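Local coordinates for bromo domain-containing protein (Trypanosoma cruzi, PDB 6NEY), which probably recognises acetylated lysine in a transcription-related role, and is represented here by its N-terminal part with the bromodomain, at residues R6-P11 with A64-S69. Residues are numbered along the deposited sequence; the frame is centred on the assembly and turned at random.
Sequences RQKFYP and ANEAYS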
loop_
_atom_site.group_PDB
_atom_site.type_symbol
_atom_site.label_atom_id
_atom_site.label_comp_id
_atom_site.label_asym_id
_atom_site.label_seq_id
_atom_site.Cartn_x
_atom_site.Cartn_y
_atom_site.Cartn_z
ATOM N N ARG A 6 -5.722 15.419 16.398
ATOM C CA ARG A 6 -6.038 14.083 15.783
ATOM C C ARG A 6 -7.422 14.134 15.132
ATOM O O ARG A 6 -8.395 13.678 15.765
ATOM C CB ARG A 6 -5.980 12.964 16.829
ATOM N N GLN A 7 -7.495 14.662 13.906
ATOM C CA GLN A 7 -8.736 14.733 13.089
ATOM C C GLN A 7 -8.830 13.481 12.210
ATOM O O GLN A 7 -7.777 12.970 11.772
ATOM C CB GLN A 7 -8.733 15.975 12.200
ATOM C CG GLN A 7 -9.093 17.268 12.915
ATOM C CD GLN A 7 -9.093 18.413 11.931
ATOM O OE1 GLN A 7 -8.047 18.828 11.444
ATOM N NE2 GLN A 7 -10.269 18.937 11.630
ATOM N N LYS A 8 -10.048 13.004 11.970
ATOM C CA LYS A 8 -10.322 11.937 10.975
ATOM C C LYS A 8 -10.429 12.583 9.591
ATOM O O LYS A 8 -11.506 13.145 9.227
ATOM C CB LYS A 8 -11.578 11.148 11.321
ATOM C CG LYS A 8 -11.758 9.928 10.449
ATOM C CD LYS A 8 -13.098 9.269 10.601
ATOM C CE LYS A 8 -13.210 8.049 9.725
ATOM N NZ LYS A 8 -14.150 7.057 10.290
ATOM N N PHE A 9 -9.346 12.523 8.829
ATOM C CA PHE A 9 -9.260 13.263 7.552
ATOM C C PHE A 9 -10.016 12.476 6.482
ATOM O O PHE A 9 -10.459 13.101 5.550
ATOM C CB PHE A 9 -7.810 13.494 7.130
ATOM C CG PHE A 9 -7.114 14.528 7.975
ATOM C CD1 PHE A 9 -7.304 15.875 7.729
ATOM C CD2 PHE A 9 -6.296 14.144 9.027
ATOM C CE1 PHE A 9 -6.678 16.834 8.513
ATOM C CE2 PHE A 9 -5.684 15.105 9.819
ATOM C CZ PHE A 9 -5.873 16.442 9.556
ATOM N N TYR A 10 -10.126 11.155 6.598
ATOM C CA TYR A 10 -10.460 10.308 5.429
ATOM C C TYR A 10 -11.498 9.248 5.770
ATOM O O TYR A 10 -11.365 8.514 6.737
ATOM C CB TYR A 10 -9.202 9.676 4.829
ATOM C CG TYR A 10 -8.118 10.652 4.481
ATOM C CD1 TYR A 10 -8.366 11.701 3.613
ATOM C CD2 TYR A 10 -6.856 10.554 5.033
ATOM C CE1 TYR A 10 -7.379 12.608 3.273
ATOM C CE2 TYR A 10 -5.852 11.444 4.695
ATOM C CZ TYR A 10 -6.116 12.475 3.820
ATOM O OH TYR A 10 -5.153 13.385 3.494
ATOM N N PRO A 11 -12.537 9.089 4.930
ATOM C CA PRO A 11 -13.520 8.033 5.140
ATOM C C PRO A 11 -12.902 6.671 4.782
ATOM O O PRO A 11 -12.222 6.570 3.778
ATOM C CB PRO A 11 -14.705 8.366 4.224
ATOM C CG PRO A 11 -14.252 9.537 3.366
ATOM C CD PRO A 11 -12.818 9.888 3.726
ATOM N N ALA A 64 -10.121 -0.355 6.043
ATOM C CA ALA A 64 -11.507 -0.637 6.477
ATOM C C ALA A 64 -11.615 -0.494 8.010
ATOM O O ALA A 64 -12.669 -0.077 8.499
ATOM C CB ALA A 64 -11.874 -2.002 5.974
ATOM N N ASN A 65 -10.527 -0.755 8.731
ATOM C CA ASN A 65 -10.470 -0.761 10.215
ATOM C C ASN A 65 -10.063 0.617 10.738
ATOM O O ASN A 65 -9.821 0.713 11.954
ATOM C CB ASN A 65 -9.490 -1.816 10.742
ATOM C CG ASN A 65 -9.952 -3.235 10.489
ATOM N N GLU A 66 -9.976 1.642 9.873
ATOM C CA GLU A 66 -9.643 3.049 10.257
ATOM C C GLU A 66 -8.156 3.224 10.590
ATOM O O GLU A 66 -7.805 4.305 11.085
ATOM C CB GLU A 66 -10.402 3.534 11.501
ATOM C CG GLU A 66 -11.892 3.246 11.538
ATOM C CD GLU A 66 -12.607 4.161 12.528
ATOM O OE1 GLU A 66 -12.224 4.135 13.721
ATOM O OE2 GLU A 66 -13.495 4.945 12.107
ATOM N N ALA A 67 -7.288 2.271 10.259
ATOM C CA ALA A 67 -5.843 2.338 10.586
ATOM C C ALA A 67 -5.217 3.618 10.007
ATOM O O ALA A 67 -4.323 4.208 10.652
ATOM C CB ALA A 67 -5.148 1.107 10.064
ATOM N N TYR A 68 -5.680 4.061 8.829
ATOM C CA TYR A 68 -5.000 5.103 8.011
ATOM C C TYR A 68 -5.725 6.461 8.051
ATOM O O TYR A 68 -5.149 7.445 7.546
ATOM C CB TYR A 68 -4.920 4.649 6.545
ATOM C CG TYR A 68 -4.175 3.370 6.273
ATOM C CD1 TYR A 68 -2.921 3.101 6.814
ATOM C CD2 TYR A 68 -4.713 2.436 5.399
ATOM C CE1 TYR A 68 -2.239 1.927 6.509
ATOM C CE2 TYR A 68 -4.043 1.273 5.074
ATOM C CZ TYR A 68 -2.809 1.003 5.643
ATOM O OH TYR A 68 -2.194 -0.170 5.293
ATOM N N SER A 69 -6.926 6.539 8.625
ATOM C CA SER A 69 -7.887 7.661 8.393
ATOM C C SER A 69 -7.466 8.948 9.121
ATOM O O SER A 69 -8.077 10.000 8.833
ATOM C CB SER A 69 -9.276 7.270 8.783
ATOM O OG SER A 69 -9.746 6.173 8.017
#
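Ser-69 meets Phe-9 and Tyr-10 through its backbone carbonyl, which accepts two adjacent amides. Phe-9 N lies 2.8 Å from Ser-69 O, nearly in line with the C=O bond. Tyr-10 N lies 3.2 Å from Ser-69 O and comes in the carbonyl plane, on a lone pair. Both bonds are bent at the hydrogen, with angles of 133° and 137°. Together they pin one loop to the other where the backbones come closest, with 4.7 Å between Tyr-10 CA and Ser-69 CA.

Ser-69 OG lies 3.1 Å from Tyr-10 O, but its hydrogen bond goes to Glu-12 OE2. Lys-8 runs alongside Ser-69. Its CG is anti to the backbone N (chi1 -171°), and the extended chain carries CE past Ser-69 CB at 4.1 Å. The ammonium then reaches Glu-66. This salt bridge joins Lys-8 NZ to Glu-66 OE2 at 2.9 Å, on the anti side of the carboxylate and tilted from its plane. The two side chains cross at about a right angle. Lys-8 NZ also pairs with Glu-12 OE1. Glu-66 OE2 and Glu-12 OE2 lie close together as like charges, and the shared lysine probably offsets their repulsion.

The buried Tyr-10 ring has Phe-9 CB over the centre of one face, and the Tyr-68 carbonyl lies at its edge. Tyr-10 OH is hydrogen-bonded to Val-72 O, and Val-117 and Lys-120 of helix 97-124 touch the Tyr-10 side chain.

Glu-66, with positive phi, is the C-prime residue of a Schellman motif ending helix 56-64. The contact thus ties the N-terminal lead-in, with Pro-11 at the N-cap of helix 12-21, to the loop between helices 56-64 and 75-92 in the all-helical bromodomain fold.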